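Local coordinates for protein phosphoribosylaminoimidazole carboxylase, ATPase subunit (Thermotoga maritima, PDB 3AX6) that probably catalyses the ATP-dependent carboxylation of 5-aminoimidazole ribonucleotide with bicarbonate, a step of de novo purine biosynthesis, and binds ADP in an ATP-grasp fold, at residues A[313-319]-A[367-373]; A[324-328]-A[360-364]; A[190-194]-A[275-280]; A[305-311]-A[338-344]. All coordinates share one frame; numbering follows the deposited sequence.

Contact 1 of 4, residues A[313-319]-A[367-373]; sequences KPALIGL and ILKVVSE
The carboxylate of Glu373 lies alongside the aliphatic start of Lys313, its OE1 3.8 Å from Lys313 CB and close to CD as well, while the charged ends stay too far apart for a salt bridge. Above one face of this two-stranded antiparallel ribbon stand Ala315, Ile317, Lys369 and Val371; on the other, Leu316 meets Val370, CD2 to CG2 at 4.0 Å. Ile317 and Lys369 form an antiparallel hydrogen-bonded pair, with Ile317 N to Lys369 O and Lys369 N to Ile317 O both 3.0 Å. The ladder runs on through Ala315 and Val371, where Val371 N reaches Ala315 O at 2.6 Å and 169° while the return bond is weak, and closes with Glu373 N on Lys313 O. Ile317 shows how a torsion sets packing: chi1 of 71° places CG1 between the backbone N and the carbonyl carbon, and presses it to 3.3 Å from Lys369 CB, a tight fit. Where the strand ends, Gly318 has a positive phi and no room for a side chain, since a CB there would run into Ile367 O. Ile367 CG2 lies 3.4 Å from Gly318 O. The Leu316 face packs on Leu330 and Phe332 of strand 328-332, Val370 and Leu368 touch Met344 and Phe347 of strand 343-350, and Met23 of the second subunit reaches Leu316.

Contact 2 of 4, residues A[324-328]-A[360-364]; sequences AIEGL and KALRA
Ile325 and Leu328, the two ends of a type II beta turn, meet the last turn of helix 354-364 at Lys360 and Ala364. The turn is closed by Leu328 N on Ile325 O at 3.1 Å, and its third position, Gly327, takes a positive phi of 94°. The side chains of Ile325 and Lys360 slide past each other in opposite directions, with CG2 lying along the methylenes, 3.6 Å from Lys360 CD. Lys360 is extended beyond CG, and this length carries NZ to Glu326 O at 3.0 Å, approaching from a direction tilted 32° off the carbonyl plane. The same ammonium forms a salt bridge with Asp351. A methionine in its place would probably leave Glu326 O without this donor and Asp351 without its charged mate. One helical turn on, Ala364 CB receives Ile325 CD1 at 3.8 Å and Leu328 CD2 at 3.7 Å, and Ile325 CD1 also lies at the edge of the Arg363 guanidinium, whose salt bridge is to Glu359. The helix also rests on the sheet: Lys360 and Ala361 touch Val349 of strand 343-350, Ala361 also reaches Val300 and Val302 of strand 299-305, and Leu328 opens strand 328-332, its carbonyl bonded to Arg283 of the second subunit.

Contact 3 of 4, residues A[190-194]-A[275-280]; sequences IACYP and TSQFEQ
Tyr193 and Gln280 are brought together by their torsions. The tyrosine ring leaves the strand with CG anti to the carbonyl carbon (chi1 -80°), which carries the hydroxyl to the residues before helix 277-285. In the glutamine, CG anti to the backbone N (chi1 -162°) comes near that oxygen, and a bend at chi2 of 68° turns the amide nitrogen back to it, with CB close by. The hydroxyl donates to Thr275 O at 2.7 Å. That acceptor lies in the plane of the ring at its edge, yet the donor stands well above the carbonyl plane. From the glutamine, Gln280 NE2 reaches Tyr193 OH at 3.2 Å, a weak bond because it is strongly bent; ring and amide planes are 58° apart. The amide's firmer anchor is Gly291 O, and Ala191 CB packs against it, 3.7 Å from Gln280 NE2. A phenylalanine in place of Tyr193 would probably leave Thr275 O without its hydroxyl donor and Gln280 NE2 without this weak acceptor. The helix that follows is N-capped by Ser276, whose OG accepts from Glu279 N at 3.2 Å. In the fold, the contact ties strand 190-198 of the large antiparallel sheet to helix 277-285, with Met181 of strand 174-184 beside Tyr193 and Gln277, Tyr268 and Thr269 of helix 268-272 against the Tyr193 side chain, and Ala183 against Gln280.

Contact 4 of 4, residues A[305-311]-A[338-344]; sequences LGEEGYY and TRPYRKM
Pro340 lies over one face of the Tyr311 ring, its CD 3.4 Å from Tyr311 CE1, where two type II beta turns, Glu307 to Tyr310 and Arg339 to Arg342, meet: the loop after strand 299-305 comes up against the one leading into strand 343-350, its neighbour in the large antiparallel sheet. The two side chains cross at about a right angle. Arg339 comes to the same ring differently: its guanidinium lies at the ring's edge and offers a face to it, with CD1 of Tyr311 3.6 Å above the guanidinium plane and the two planes 64° apart, so this is not a cation-pi stack over the ring. Tyr311 and Arg339 both touch a crystal neighbour, which may influence how they lie. At the other end Leu305 and Lys343, an antiparallel non-hydrogen-bonded pair, lie side by side and point the same way, with Leu305 CD2 tight against Lys343 CG at 3.5 Å. Between these ends the backbones join through Gly306, whose N bonds to Arg342 O at 3.0 Å and whose O receives Tyr341 N. A side chain at Gly306 would collide with Thr338 OG1 and Arg339 O, and the bare backbone lets the two loops close up. The meeting of Glu308 with the Tyr341 hydroxyl is modelled too close and remains doubtful. One water completes the join: it donates to Glu307 O at 2.7 Å and to Tyr310 O at 2.9 Å, and accepts from Thr338 OG1 at 3.0 Å.

Overall arrangement
Across the chain, the chemistry of the four contacts changes with depth. Contact 3 is the buried one, set in the ATP-grasp region and resting on a few directed side-chain bonds. Contacts 1, 2 and 4 belong to the C-terminal part. Contact 1 is a surface ladder of backbone bonds, contact 2 joins apolar packing to a lysine ammonium, and contact 4 combines turns, ring packing and a water. Contacts 1 and 4 touch, Val370 O probably bonding to Glu307 N, while contact 2 adjoins contact 1 along the chain. Contacts 3 and 4 reach the same sheet about 30 Å apart between centres. Contacts 1 and 2, and contact 3 through Glu279, touch the second subunit, whereas contact 4 does not.

Contact 1 of 4, residues A[313-319]-A[367-373]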
loop_
_atom_site.group_PDB
_atom_site.type_symbol
_atom_site.label_atom_id
_atom_site.label_comp_id
_atom_site.label_asym_id
_atom_site.label_seq_id
_atom_site.Cartn_x
_atom_site.Cartn_y
_atom_site.Cartn_z
ATOM N N LYS A 313 -15.065 10.694 -18.909
ATOM C CA LYS A 313 -13.935 9.817 -18.597
ATOM C C LYS A 313 -12.714 10.605 -18.146
ATOM O O LYS A 313 -12.226 11.476 -18.867
ATOM C CB LYS A 313 -13.573 8.952 -19.808
ATOM C CG LYS A 313 -14.656 7.953 -20.179
ATOM C CD LYS A 313 -14.255 7.068 -21.351
ATOM C CE LYS A 313 -15.389 6.121 -21.715
ATOM N NZ LYS A 313 -15.021 5.178 -22.805
ATOM N N PRO A 314 -12.199 10.293 -16.947
ATOM C CA PRO A 314 -11.034 10.961 -16.365
ATOM C C PRO A 314 -9.806 10.852 -17.254
ATOM O O PRO A 314 -9.626 9.857 -17.954
ATOM C CB PRO A 314 -10.832 10.223 -15.041
ATOM C CG PRO A 314 -12.181 9.621 -14.749
ATOM C CD PRO A 314 -12.618 9.165 -16.102
ATOM N N ALA A 315 -8.969 11.881 -17.215
ATOM C CA ALA A 315 -7.731 11.922 -17.985
ATOM C C ALA A 315 -6.744 12.812 -17.225
ATOM O O ALA A 315 -7.106 13.895 -16.751
ATOM C CB ALA A 315 -7.991 12.479 -19.374
ATOM N N LEU A 316 -5.503 12.355 -17.104
ATOM C CA LEU A 316 -4.488 13.101 -16.378
ATOM C C LEU A 316 -3.538 13.907 -17.253
ATOM O O LEU A 316 -3.203 13.505 -18.366
ATOM C CB LEU A 316 -3.664 12.142 -15.526
ATOM C CG LEU A 316 -4.363 11.477 -14.349
ATOM C CD1 LEU A 316 -3.534 10.292 -13.878
ATOM C CD2 LEU A 316 -4.552 12.490 -13.231
ATOM N N ILE A 317 -3.112 15.056 -16.739
ATOM C CA ILE A 317 -2.153 15.889 -17.442
ATOM C C ILE A 317 -1.067 16.286 -16.451
ATOM O O ILE A 317 -1.346 16.552 -15.285
ATOM C CB ILE A 317 -2.781 17.179 -18.045
ATOM C CG1 ILE A 317 -3.139 18.167 -16.936
ATOM C CG2 ILE A 317 -3.999 16.827 -18.889
ATOM C CD1 ILE A 317 -3.657 19.490 -17.462
ATOM N N GLY A 318 0.173 16.304 -16.927
ATOM C CA GLY A 318 1.299 16.674 -16.090
ATOM C C GLY A 318 1.966 15.516 -15.368
ATOM O O GLY A 318 2.872 15.733 -14.569
ATOM N N LEU A 319 1.545 14.287 -15.654
ATOM C CA LEU A 319 2.123 13.136 -14.976
ATOM C C LEU A 319 3.639 13.065 -15.077
ATOM O O LEU A 319 4.313 12.971 -14.057
ATOM C CB LEU A 319 1.513 11.827 -15.493
ATOM C CG LEU A 319 1.925 10.592 -14.675
ATOM C CD1 LEU A 319 1.539 10.799 -13.223
ATOM C CD2 LEU A 319 1.266 9.336 -15.223
ATOM N N ILE A 367 0.729 21.478 -11.986
ATOM C CA ILE A 367 1.072 20.592 -13.096
ATOM C C ILE A 367 0.126 19.399 -13.256
ATOM O O ILE A 367 -0.320 19.094 -14.364
ATOM C CB ILE A 367 2.518 20.074 -12.921
ATOM C CG1 ILE A 367 3.484 21.260 -12.945
ATOM C CG2 ILE A 367 2.862 19.059 -13.999
ATOM C CD1 ILE A 367 4.935 20.879 -12.718
ATOM N N LEU A 368 -0.154 18.711 -12.152
ATOM C CA LEU A 368 -1.047 17.561 -12.167
ATOM C C LEU A 368 -2.487 18.024 -12.230
ATOM O O LEU A 368 -2.914 18.829 -11.408
ATOM C CB LEU A 368 -0.855 16.716 -10.907
ATOM C CG LEU A 368 0.019 15.474 -11.049
ATOM C CD1 LEU A 368 0.068 14.722 -9.724
ATOM C CD2 LEU A 368 -0.546 14.591 -12.151
ATOM N N LYS A 369 -3.243 17.515 -13.196
ATOM C CA LYS A 369 -4.637 17.907 -13.327
ATOM C C LYS A 369 -5.525 16.812 -13.896
ATOM O O LYS A 369 -5.165 16.148 -14.866
ATOM C CB LYS A 369 -4.740 19.166 -14.191
ATOM C CG LYS A 369 -3.988 20.345 -13.600
ATOM C CD LYS A 369 -4.295 21.652 -14.302
ATOM C CE LYS A 369 -3.598 22.811 -13.598
ATOM N NZ LYS A 369 -3.927 22.849 -12.140
ATOM N N VAL A 370 -6.680 16.619 -13.270
ATOM C CA VAL A 370 -7.642 15.624 -13.717
ATOM C C VAL A 370 -8.577 16.325 -14.687
ATOM O O VAL A 370 -9.272 17.267 -14.331
ATOM C CB VAL A 370 -8.458 15.065 -12.549
ATOM C CG1 VAL A 370 -9.455 14.034 -13.059
ATOM C CG2 VAL A 370 -7.526 14.458 -11.514
ATOM N N VAL A 371 -8.574 15.847 -15.922
ATOM C CA VAL A 371 -9.376 16.409 -16.996
ATOM C C VAL A 371 -10.260 15.310 -17.588
ATOM O O VAL A 371 -10.325 14.204 -17.053
ATOM C CB VAL A 371 -8.416 17.026 -18.057
ATOM C CG1 VAL A 371 -9.058 17.104 -19.428
ATOM C CG2 VAL A 371 -8.000 18.413 -17.600
ATOM N N SER A 372 -10.963 15.621 -18.669
ATOM C CA SER A 372 -11.825 14.651 -19.322
ATOM C C SER A 372 -11.142 14.134 -20.576
ATOM O O SER A 372 -10.349 14.837 -21.209
ATOM C CB SER A 372 -13.151 15.292 -19.719
ATOM O OG SER A 372 -12.974 16.139 -20.840
ATOM N N GLU A 373 -11.468 12.900 -20.933
ATOM C CA GLU A 373 -10.917 12.272 -22.119
ATOM C C GLU A 373 -11.756 12.727 -23.316
ATOM O O GLU A 373 -12.533 11.896 -23.839
ATOM C CB GLU A 373 -10.985 10.754 -21.972
ATOM C CG GLU A 373 -10.093 9.981 -22.919
ATOM C CD GLU A 373 -10.302 8.488 -22.795
ATOM O OE1 GLU A 373 -10.381 7.996 -21.647
ATOM O OE2 GLU A 373 -10.384 7.809 -23.843
#

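Contact 2 of 4, residues A[324-328]-A[360-364]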
loop_
_atom_site.group_PDB
_atom_site.type_symbol
_atom_site.label_atom_id
_atom_site.label_comp_id
_atom_site.label_asym_id
_atom_site.label_seq_id
_atom_site.Cartn_x
_atom_site.Cartn_y
_atom_site.Cartn_z
ATOM N N ALA A 324 8.643 13.717 -12.267
ATOM C CA ALA A 324 10.048 14.090 -12.396
ATOM C C ALA A 324 10.515 14.699 -11.082
ATOM O O ALA A 324 11.711 14.853 -10.849
ATOM C CB ALA A 324 10.239 15.090 -13.533
ATOM N N ILE A 325 9.557 15.042 -10.226
ATOM C CA ILE A 325 9.870 15.619 -8.924
ATOM C C ILE A 325 10.101 14.494 -7.909
ATOM O O ILE A 325 9.188 13.724 -7.603
ATOM C CB ILE A 325 8.716 16.530 -8.427
ATOM C CG1 ILE A 325 8.399 17.585 -9.487
ATOM C CG2 ILE A 325 9.107 17.200 -7.113
ATOM C CD1 ILE A 325 7.302 18.568 -9.088
ATOM N N GLU A 326 11.328 14.409 -7.391
ATOM C CA GLU A 326 11.687 13.380 -6.423
ATOM C C GLU A 326 10.836 13.418 -5.159
ATOM O O GLU A 326 10.663 14.465 -4.544
ATOM C CB GLU A 326 13.163 13.494 -6.034
ATOM C CG GLU A 326 13.579 12.441 -5.020
ATOM C CD GLU A 326 15.057 12.463 -4.706
ATOM O OE1 GLU A 326 15.552 13.507 -4.216
ATOM O OE2 GLU A 326 15.721 11.426 -4.945
ATOM N N GLY A 327 10.318 12.259 -4.772
ATOM C CA GLY A 327 9.488 12.177 -3.585
ATOM C C GLY A 327 8.003 12.286 -3.890
ATOM O O GLY A 327 7.175 12.030 -3.020
ATOM N N LEU A 328 7.664 12.666 -5.118
ATOM C CA LEU A 328 6.266 12.802 -5.531
ATOM C C LEU A 328 5.710 11.439 -5.943
ATOM O O LEU A 328 6.309 10.738 -6.753
ATOM C CB LEU A 328 6.171 13.775 -6.722
ATOM C CG LEU A 328 4.896 14.231 -7.476
ATOM C CD1 LEU A 328 3.880 13.108 -7.612
ATOM C CD2 LEU A 328 4.277 15.427 -6.792
ATOM N N LYS A 360 7.778 21.620 -3.428
ATOM C CA LYS A 360 7.578 20.686 -4.523
ATOM C C LYS A 360 6.091 20.450 -4.753
ATOM O O LYS A 360 5.616 20.478 -5.892
ATOM C CB LYS A 360 8.260 19.356 -4.215
ATOM C CG LYS A 360 9.777 19.410 -4.148
ATOM C CD LYS A 360 10.324 18.042 -3.778
ATOM C CE LYS A 360 11.838 18.030 -3.695
ATOM N NZ LYS A 360 12.359 16.651 -3.450
ATOM N N ALA A 361 5.358 20.234 -3.665
ATOM C CA ALA A 361 3.929 19.969 -3.745
ATOM C C ALA A 361 3.150 21.089 -4.415
ATOM O O ALA A 361 2.323 20.834 -5.292
ATOM C CB ALA A 361 3.369 19.706 -2.359
ATOM N N LEU A 362 3.403 22.329 -4.001
ATOM C CA LEU A 362 2.700 23.475 -4.576
ATOM C C LEU A 362 3.067 23.678 -6.036
ATOM O O LEU A 362 2.254 24.133 -6.836
ATOM C CB LEU A 362 3.013 24.745 -3.786
ATOM C CG LEU A 362 2.511 24.737 -2.343
ATOM C CD1 LEU A 362 2.741 26.112 -1.720
ATOM C CD2 LEU A 362 1.024 24.376 -2.322
ATOM N N ARG A 363 4.303 23.334 -6.372
ATOM C CA ARG A 363 4.793 23.457 -7.733
ATOM C C ARG A 363 4.096 22.424 -8.621
ATOM O O ARG A 363 3.761 22.704 -9.776
ATOM C CB ARG A 363 6.306 23.240 -7.743
ATOM C CG ARG A 363 6.973 23.428 -9.088
ATOM C CD ARG A 363 8.474 23.538 -8.899
ATOM N NE ARG A 363 9.023 22.340 -8.282
ATOM C CZ ARG A 363 10.249 22.258 -7.777
ATOM N NH1 ARG A 363 11.054 23.313 -7.816
ATOM N NH2 ARG A 363 10.674 21.124 -7.233
ATOM N N ALA A 364 3.873 21.234 -8.068
ATOM C CA ALA A 364 3.216 20.157 -8.797
ATOM C C ALA A 364 1.693 20.319 -8.798
ATOM O O ALA A 364 1.004 19.786 -9.667
ATOM C CB ALA A 364 3.597 18.814 -8.188
#

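Contact 3 of 4, residues A[190-194]-A[275-280]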
loop_
_atom_site.group_PDB
_atom_site.type_symbol
_atom_site.label_atom_id
_atom_site.label_comp_id
_atom_site.label_asym_id
_atom_site.label_seq_id
_atom_site.Cartn_x
_atom_site.Cartn_y
_atom_site.Cartn_z
ATOM N N ILE A 190 -4.170 2.979 23.079
ATOM C CA ILE A 190 -4.288 4.152 22.204
ATOM C C ILE A 190 -3.041 4.306 21.337
ATOM O O ILE A 190 -1.943 3.935 21.737
ATOM C CB ILE A 190 -4.483 5.489 22.996
ATOM C CG1 ILE A 190 -3.318 5.696 23.963
ATOM C CG2 ILE A 190 -5.810 5.484 23.747
ATOM C CD1 ILE A 190 -3.397 6.977 24.796
ATOM N N ALA A 191 -3.229 4.850 20.141
ATOM C CA ALA A 191 -2.142 5.075 19.196
ATOM C C ALA A 191 -2.354 6.469 18.616
ATOM O O ALA A 191 -3.343 6.719 17.936
ATOM C CB ALA A 191 -2.190 4.028 18.087
ATOM N N CYS A 192 -1.433 7.382 18.885
ATOM C CA CYS A 192 -1.595 8.739 18.390
ATOM C C CYS A 192 -0.606 9.070 17.280
ATOM O O CYS A 192 0.581 8.771 17.373
ATOM C CB CYS A 192 -1.454 9.738 19.546
ATOM S SG CYS A 192 -1.978 11.426 19.132
ATOM N N TYR A 193 -1.119 9.699 16.230
ATOM C CA TYR A 193 -0.310 10.080 15.081
ATOM C C TYR A 193 0.236 11.480 15.231
ATOM O O TYR A 193 -0.119 12.199 16.156
ATOM C CB TYR A 193 -1.150 9.990 13.801
ATOM C CG TYR A 193 -1.284 8.572 13.288
ATOM C CD1 TYR A 193 -0.300 8.003 12.481
ATOM C CD2 TYR A 193 -2.375 7.785 13.646
ATOM C CE1 TYR A 193 -0.407 6.682 12.044
ATOM C CE2 TYR A 193 -2.487 6.471 13.220
ATOM C CZ TYR A 193 -1.504 5.924 12.422
ATOM O OH TYR A 193 -1.631 4.619 12.012
ATOM N N PRO A 194 1.148 11.875 14.338
ATOM C CA PRO A 194 1.673 13.234 14.464
ATOM C C PRO A 194 0.520 14.211 14.186
ATOM O O PRO A 194 -0.488 13.842 13.575
ATOM C CB PRO A 194 2.744 13.290 13.377
ATOM C CG PRO A 194 3.210 11.864 13.286
ATOM C CD PRO A 194 1.921 11.095 13.354
ATOM N N THR A 275 2.639 2.549 10.089
ATOM C CA THR A 275 1.348 1.934 9.800
ATOM C C THR A 275 0.305 2.971 9.385
ATOM O O THR A 275 0.069 3.967 10.078
ATOM C CB THR A 275 0.813 1.076 10.999
ATOM O OG1 THR A 275 -0.455 1.570 11.430
ATOM C CG2 THR A 275 1.769 1.079 12.138
ATOM N N SER A 276 -0.310 2.738 8.233
ATOM C CA SER A 276 -1.308 3.659 7.704
ATOM C C SER A 276 -2.585 3.692 8.546
ATOM O O SER A 276 -2.903 2.736 9.262
ATOM C CB SER A 276 -1.670 3.285 6.269
ATOM O OG SER A 276 -2.596 2.218 6.256
ATOM N N GLN A 277 -3.319 4.794 8.425
ATOM C CA GLN A 277 -4.556 4.981 9.168
ATOM C C GLN A 277 -5.575 3.886 8.870
ATOM O O GLN A 277 -6.410 3.568 9.715
ATOM C CB GLN A 277 -5.164 6.353 8.850
ATOM C CG GLN A 277 -5.775 6.477 7.460
ATOM C CD GLN A 277 -6.559 7.766 7.300
ATOM O OE1 GLN A 277 -7.196 8.232 8.247
ATOM N NE2 GLN A 277 -6.531 8.340 6.102
ATOM N N PHE A 278 -5.498 3.312 7.672
ATOM C CA PHE A 278 -6.419 2.257 7.258
ATOM C C PHE A 278 -6.082 0.911 7.895
ATOM O O PHE A 278 -6.977 0.166 8.290
ATOM C CB PHE A 278 -6.436 2.162 5.737
ATOM C CG PHE A 278 -7.020 3.377 5.074
ATOM C CD1 PHE A 278 -8.401 3.564 5.030
ATOM C CD2 PHE A 278 -6.194 4.348 4.517
ATOM C CE1 PHE A 278 -8.949 4.703 4.438
ATOM C CE2 PHE A 278 -6.729 5.484 3.925
ATOM C CZ PHE A 278 -8.108 5.666 3.883
ATOM N N GLU A 279 -4.797 0.592 7.992
ATOM C CA GLU A 279 -4.407 -0.644 8.650
ATOM C C GLU A 279 -4.737 -0.464 10.134
ATOM O O GLU A 279 -5.265 -1.359 10.785
ATOM C CB GLU A 279 -2.903 -0.896 8.523
ATOM C CG GLU A 279 -2.463 -2.152 9.255
ATOM C CD GLU A 279 -0.967 -2.324 9.298
ATOM O OE1 GLU A 279 -0.287 -1.832 8.378
ATOM O OE2 GLU A 279 -0.474 -2.968 10.243
ATOM N N GLN A 280 -4.413 0.715 10.652
ATOM C CA GLN A 280 -4.638 1.044 12.056
ATOM C C GLN A 280 -6.106 0.870 12.433
ATOM O O GLN A 280 -6.430 0.326 13.494
ATOM C CB GLN A 280 -4.193 2.486 12.323
ATOM C CG GLN A 280 -3.971 2.816 13.788
ATOM C CD GLN A 280 -2.778 2.077 14.370
ATOM O OE1 GLN A 280 -2.825 0.867 14.593
ATOM N NE2 GLN A 280 -1.694 2.804 14.602
#

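Contact 4 of 4, residues A[305-311]-A[338-344]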
loop_
_atom_site.group_PDB
_atom_site.type_symbol
_atom_site.label_atom_id
_atom_site.label_comp_id
_atom_site.label_asym_id
_atom_site.label_seq_id
_atom_site.Cartn_x
_atom_site.Cartn_y
_atom_site.Cartn_z
ATOM N N LEU A 305 -8.599 17.276 -7.631
ATOM C CA LEU A 305 -10.024 17.421 -7.898
ATOM C C LEU A 305 -10.203 17.626 -9.391
ATOM O O LEU A 305 -9.311 18.132 -10.065
ATOM C CB LEU A 305 -10.600 18.637 -7.160
ATOM C CG LEU A 305 -10.371 18.815 -5.656
ATOM C CD1 LEU A 305 -11.065 20.091 -5.211
ATOM C CD2 LEU A 305 -10.911 17.629 -4.878
ATOM N N GLY A 306 -11.357 17.230 -9.912
ATOM C CA GLY A 306 -11.598 17.414 -11.330
ATOM C C GLY A 306 -11.587 18.894 -11.650
ATOM O O GLY A 306 -12.183 19.686 -10.931
ATOM N N GLU A 307 -10.897 19.269 -12.719
ATOM C CA GLU A 307 -10.819 20.661 -13.137
ATOM C C GLU A 307 -12.175 21.128 -13.646
ATOM O O GLU A 307 -12.996 20.319 -14.097
ATOM C CB GLU A 307 -9.783 20.833 -14.254
ATOM C CG GLU A 307 -8.332 20.692 -13.816
ATOM C CD GLU A 307 -7.945 21.702 -12.744
ATOM O OE1 GLU A 307 -8.126 22.921 -12.973
ATOM O OE2 GLU A 307 -7.461 21.276 -11.673
ATOM N N GLU A 308 -12.402 22.436 -13.571
ATOM C CA GLU A 308 -13.649 23.028 -14.043
ATOM C C GLU A 308 -13.829 22.814 -15.547
ATOM O O GLU A 308 -12.856 22.773 -16.297
ATOM C CB GLU A 308 -13.661 24.529 -13.754
ATOM C CG GLU A 308 -13.839 24.896 -12.297
ATOM C CD GLU A 308 -13.612 26.376 -12.044
ATOM O OE1 GLU A 308 -14.230 27.207 -12.744
ATOM O OE2 GLU A 308 -12.810 26.706 -11.145
ATOM N N GLY A 309 -15.079 22.671 -15.977
ATOM C CA GLY A 309 -15.361 22.500 -17.391
ATOM C C GLY A 309 -15.010 21.160 -18.004
ATOM O O GLY A 309 -14.924 21.039 -19.228
ATOM N N TYR A 310 -14.804 20.152 -17.167
ATOM C CA TYR A 310 -14.478 18.818 -17.655
ATOM C C TYR A 310 -15.412 17.800 -17.041
ATOM O O TYR A 310 -15.597 17.779 -15.830
ATOM C CB TYR A 310 -13.034 18.475 -17.322
ATOM C CG TYR A 310 -12.050 19.251 -18.148
ATOM C CD1 TYR A 310 -11.837 18.931 -19.486
ATOM C CD2 TYR A 310 -11.357 20.332 -17.607
ATOM C CE1 TYR A 310 -10.956 19.668 -20.271
ATOM C CE2 TYR A 310 -10.470 21.076 -18.384
ATOM C CZ TYR A 310 -10.276 20.738 -19.716
ATOM O OH TYR A 310 -9.411 21.474 -20.496
ATOM N N TYR A 311 -16.012 16.973 -17.893
ATOM C CA TYR A 311 -16.948 15.937 -17.461
ATOM C C TYR A 311 -16.686 14.675 -18.276
ATOM O O TYR A 311 -16.156 14.754 -19.377
ATOM C CB TYR A 311 -18.382 16.406 -17.703
ATOM C CG TYR A 311 -18.713 17.722 -17.047
ATOM C CD1 TYR A 311 -19.390 17.766 -15.828
ATOM C CD2 TYR A 311 -18.327 18.928 -17.634
ATOM C CE1 TYR A 311 -19.674 18.988 -15.206
ATOM C CE2 TYR A 311 -18.598 20.149 -17.027
ATOM C CZ TYR A 311 -19.268 20.174 -15.815
ATOM O OH TYR A 311 -19.503 21.373 -15.200
ATOM N N THR A 338 -15.179 11.986 -14.114
ATOM C CA THR A 338 -14.714 13.183 -13.432
ATOM C C THR A 338 -15.787 14.267 -13.488
ATOM O O THR A 338 -16.632 14.284 -14.388
ATOM C CB THR A 338 -13.421 13.752 -14.050
ATOM O OG1 THR A 338 -12.944 14.826 -13.228
ATOM C CG2 THR A 338 -13.680 14.291 -15.450
ATOM N N ARG A 339 -15.729 15.169 -12.516
ATOM C CA ARG A 339 -16.672 16.270 -12.394
ATOM C C ARG A 339 -16.008 17.390 -11.583
ATOM O O ARG A 339 -15.351 17.132 -10.571
ATOM C CB ARG A 339 -17.938 15.764 -11.701
ATOM C CG ARG A 339 -18.956 16.819 -11.346
ATOM C CD ARG A 339 -20.293 16.150 -11.088
ATOM N NE ARG A 339 -20.814 15.563 -12.319
ATOM C CZ ARG A 339 -21.611 16.195 -13.175
ATOM N NH1 ARG A 339 -22.021 15.578 -14.272
ATOM N NH2 ARG A 339 -22.020 17.429 -12.920
ATOM N N PRO A 340 -16.169 18.648 -12.017
ATOM C CA PRO A 340 -15.563 19.772 -11.300
ATOM C C PRO A 340 -15.621 19.651 -9.778
ATOM O O PRO A 340 -16.657 19.307 -9.206
ATOM C CB PRO A 340 -16.350 20.972 -11.822
ATOM C CG PRO A 340 -16.623 20.584 -13.241
ATOM C CD PRO A 340 -17.033 19.128 -13.113
ATOM N N TYR A 341 -14.482 19.901 -9.137
ATOM C CA TYR A 341 -14.363 19.880 -7.680
ATOM C C TYR A 341 -14.440 18.519 -7.012
ATOM O O TYR A 341 -14.089 18.389 -5.838
ATOM C CB TYR A 341 -15.407 20.825 -7.073
ATOM C CG TYR A 341 -15.443 22.159 -7.787
ATOM C CD1 TYR A 341 -14.339 23.020 -7.760
ATOM C CD2 TYR A 341 -16.545 22.526 -8.560
ATOM C CE1 TYR A 341 -14.331 24.215 -8.496
ATOM C CE2 TYR A 341 -16.549 23.714 -9.298
ATOM C CZ TYR A 341 -15.440 24.550 -9.264
ATOM O OH TYR A 341 -15.443 25.706 -10.006
ATOM N N ARG A 342 -14.889 17.503 -7.742
ATOM C CA ARG A 342 -14.975 16.162 -7.166
ATOM C C ARG A 342 -13.578 15.637 -6.825
ATOM O O ARG A 342 -12.612 15.909 -7.542
ATOM C CB ARG A 342 -15.642 15.193 -8.143
ATOM C CG ARG A 342 -15.586 13.747 -7.678
ATOM C CD ARG A 342 -16.095 12.787 -8.735
ATOM N NE ARG A 342 -17.527 12.932 -8.981
ATOM C CZ ARG A 342 -18.227 12.137 -9.783
ATOM N NH1 ARG A 342 -17.624 11.140 -10.416
ATOM N NH2 ARG A 342 -19.529 12.337 -9.954
ATOM N N LYS A 343 -13.475 14.889 -5.729
ATOM C CA LYS A 343 -12.195 14.323 -5.324
ATOM C C LYS A 343 -11.868 13.100 -6.192
ATOM O O LYS A 343 -12.496 12.048 -6.068
ATOM C CB LYS A 343 -12.229 13.929 -3.843
ATOM C CG LYS A 343 -12.290 15.108 -2.883
ATOM C CD LYS A 343 -12.123 14.672 -1.425
ATOM C CE LYS A 343 -12.265 15.856 -0.460
ATOM N NZ LYS A 343 -12.068 15.492 0.979
HETATM N N MSE A 344 -10.882 13.250 -7.072
HETATM C CA MSE A 344 -10.468 12.175 -7.965
HETATM C C MSE A 344 -9.237 11.439 -7.436
HETATM O O MSE A 344 -8.872 10.382 -7.939
HETATM C CB MSE A 344 -10.170 12.742 -9.351
HETATM C CG MSE A 344 -11.365 13.412 -10.014
HETATM SE SE MSE A 344 -12.861 12.197 -10.162
HETATM C CE MSE A 344 -12.327 11.270 -11.784
HETATM O O HOH W 1 -13.510 17.715 -13.875
#